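PDB 3HA9: thioredoxin domain-containing protein, which is of unknown function but has a thioredoxin-like fold and may act as an oxidoreductase with antioxidant activity. Local coordinates for residues F44-C49 / A73-T78. Residues are numbered along the deposited sequence; the frame is centred on the assembly and turned at random.
Sequences FMAAWC and AIDFWT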
loop_
_atom_site.group_PDB
_atom_site.type_symbol
_atom_site.label_atom_id
_atom_site.label_comp_id
_atom_site.label_asym_id
_atom_site.label_seq_id
_atom_site.Cartn_x
_atom_site.Cartn_y
_atom_site.Cartn_z
ATOM N N PHE A 44 -2.762 -0.964 2.675
ATOM C CA PHE A 44 -2.280 -1.842 3.756
ATOM C C PHE A 44 -3.483 -2.523 4.360
ATOM O O PHE A 44 -4.404 -1.851 4.815
ATOM C CB PHE A 44 -1.549 -1.012 4.813
ATOM C CG PHE A 44 -0.240 -0.454 4.324
ATOM C CD1 PHE A 44 0.945 -1.162 4.563
ATOM C CD2 PHE A 44 -0.189 0.746 3.586
ATOM C CE1 PHE A 44 2.172 -0.672 4.103
ATOM C CE2 PHE A 44 1.040 1.249 3.115
ATOM C CZ PHE A 44 2.201 0.551 3.359
ATOM N N MET A 45 -3.479 -3.856 4.331
ATOM C CA MET A 45 -4.693 -4.614 4.665
ATOM C C MET A 45 -4.374 -5.981 5.261
ATOM O O MET A 45 -3.205 -6.325 5.451
ATOM C CB MET A 45 -5.637 -4.703 3.444
ATOM C CG MET A 45 -4.983 -5.126 2.102
ATOM S SD MET A 45 -4.390 -6.838 2.008
ATOM C CE MET A 45 -5.948 -7.689 1.883
ATOM N N ALA A 46 -5.425 -6.729 5.584
ATOM C CA ALA A 46 -5.318 -8.112 6.069
ATOM C C ALA A 46 -6.542 -8.833 5.564
ATOM O O ALA A 46 -7.611 -8.216 5.409
ATOM C CB ALA A 46 -5.266 -8.140 7.610
ATOM N N ALA A 47 -6.401 -10.129 5.297
ATOM C CA ALA A 47 -7.480 -10.876 4.654
ATOM C C ALA A 47 -8.717 -11.008 5.539
ATOM O O ALA A 47 -9.831 -11.135 5.036
ATOM C CB ALA A 47 -6.987 -12.233 4.198
ATOM N N TRP A 48 -8.523 -10.950 6.853
ATOM C CA TRP A 48 -9.639 -11.030 7.812
ATOM C C TRP A 48 -10.250 -9.677 8.224
ATOM O O TRP A 48 -11.226 -9.622 8.968
ATOM C CB TRP A 48 -9.153 -11.759 9.070
ATOM C CG TRP A 48 -8.028 -11.058 9.742
ATOM C CD1 TRP A 48 -6.700 -11.213 9.477
ATOM C CD2 TRP A 48 -8.115 -10.108 10.808
ATOM N NE1 TRP A 48 -5.956 -10.397 10.287
ATOM C CE2 TRP A 48 -6.795 -9.715 11.124
ATOM C CE3 TRP A 48 -9.177 -9.538 11.515
ATOM C CZ2 TRP A 48 -6.508 -8.771 12.115
ATOM C CZ3 TRP A 48 -8.893 -8.608 12.505
ATOM C CH2 TRP A 48 -7.567 -8.241 12.803
ATOM N N CYS A 49 -9.684 -8.583 7.735
ATOM C CA CYS A 49 -10.112 -7.239 8.126
ATOM C C CYS A 49 -11.572 -7.009 7.694
ATOM O O CYS A 49 -11.885 -7.156 6.521
ATOM C CB CYS A 49 -9.138 -6.209 7.504
ATOM S SG CYS A 49 -9.791 -4.556 7.010
ATOM N N ALA A 73 -1.829 -4.034 -3.308
ATOM C CA ALA A 73 -2.423 -4.617 -2.099
ATOM C C ALA A 73 -1.305 -5.145 -1.237
ATOM O O ALA A 73 -0.549 -6.008 -1.673
ATOM C CB ALA A 73 -3.414 -5.733 -2.445
ATOM N N ILE A 74 -1.188 -4.611 -0.018
ATOM C CA ILE A 74 -0.061 -4.942 0.861
ATOM C C ILE A 74 -0.639 -5.629 2.082
ATOM O O ILE A 74 -1.212 -4.964 2.939
ATOM C CB ILE A 74 0.750 -3.703 1.308
ATOM C CG1 ILE A 74 1.349 -2.993 0.101
ATOM C CG2 ILE A 74 1.875 -4.140 2.298
ATOM C CD1 ILE A 74 1.993 -1.607 0.399
ATOM N N ASP A 75 -0.488 -6.952 2.156
ATOM C CA ASP A 75 -0.994 -7.686 3.312
ATOM C C ASP A 75 0.157 -7.730 4.288
ATOM O O ASP A 75 1.182 -8.367 4.010
ATOM C CB ASP A 75 -1.426 -9.108 2.900
ATOM C CG ASP A 75 -2.080 -9.890 4.041
ATOM O OD1 ASP A 75 -1.846 -9.567 5.221
ATOM O OD2 ASP A 75 -2.842 -10.843 3.743
ATOM N N PHE A 76 -0.001 -7.040 5.421
ATOM C CA PHE A 76 1.066 -6.988 6.409
ATOM C C PHE A 76 0.801 -7.913 7.582
ATOM O O PHE A 76 1.532 -7.880 8.586
ATOM C CB PHE A 76 1.360 -5.528 6.855
ATOM C CG PHE A 76 0.262 -4.871 7.671
ATOM C CD1 PHE A 76 0.279 -4.921 9.074
ATOM C CD2 PHE A 76 -0.734 -4.135 7.040
ATOM C CE1 PHE A 76 -0.697 -4.262 9.833
ATOM C CE2 PHE A 76 -1.717 -3.472 7.782
ATOM C CZ PHE A 76 -1.689 -3.533 9.185
ATOM N N TRP A 77 -0.235 -8.755 7.466
ATOM C CA TRP A 77 -0.592 -9.634 8.574
ATOM C C TRP A 77 0.250 -10.920 8.486
ATOM O O TRP A 77 -0.249 -12.008 8.204
ATOM C CB TRP A 77 -2.109 -9.891 8.608
ATOM C CG TRP A 77 -2.551 -10.346 9.977
ATOM C CD1 TRP A 77 -2.808 -11.620 10.369
ATOM C CD2 TRP A 77 -2.718 -9.521 11.127
ATOM N NE1 TRP A 77 -3.163 -11.642 11.700
ATOM C CE2 TRP A 77 -3.120 -10.362 12.186
ATOM C CE3 TRP A 77 -2.603 -8.142 11.360
ATOM C CZ2 TRP A 77 -3.371 -9.880 13.469
ATOM C CZ3 TRP A 77 -2.867 -7.658 12.651
ATOM C CH2 TRP A 77 -3.250 -8.536 13.682
ATOM N N THR A 78 1.552 -10.751 8.714
ATOM C CA THR A 78 2.530 -11.815 8.552
ATOM C C THR A 78 3.224 -12.106 9.876
ATOM O O THR A 78 3.234 -11.260 10.776
ATOM C CB THR A 78 3.648 -11.385 7.563
ATOM O OG1 THR A 78 4.320 -10.218 8.073
ATOM C CG2 THR A 78 3.073 -11.091 6.181
#
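With CG of Trp-48 lodged between its backbone N and carbonyl carbon (chi1 61°) and CG of Trp-77 swung anti to the backbone N (chi1 -159°), the two indoles meet in a T-shaped pair. The edge of Trp-48 stands on the face of Trp-77, the planes at 71°: NE1 of Trp-48 lies 3.4 Å from CG of Trp-77, over the five-membered ring, and CZ2 of Trp-48 sits 3.6 Å from CH2 of Trp-77, over the six-membered one. Trp-77 NE1 hydrogen-bonds Pro-93 O, and the two close indole N-H groups are not bonded together. CB of Ala-46 rests 3.7 Å from CB of Trp-77. These residues follow the parallel neighbouring strands 39-45 and 69-75, the two strands of a beta-alpha-beta unit of the thioredoxin fold joined through helix 52-65; Cys-49, disulfide-bonded to Cys-52, closes the turn that begins at Ala-46. Replacing Trp-77 by an alanine would probably leave the indole edge of Trp-48 without its facing ring and the Pro-93 carbonyl without this donor. Met-45 N donates to Ile-74 O (2.9 Å), and Met-45 O receives the N-H of Phe-76 at 3.3 Å. An Asx turn, in which Asp-75 OD1 accepts from Trp-77 N at 2.9 Å, bends the chain just past the strand. On the sheet face bearing Phe-44 and Ile-74, CD1 of Ile-74 makes a CH-pi contact over the Phe-44 ring, 4.0 Å from its centroid.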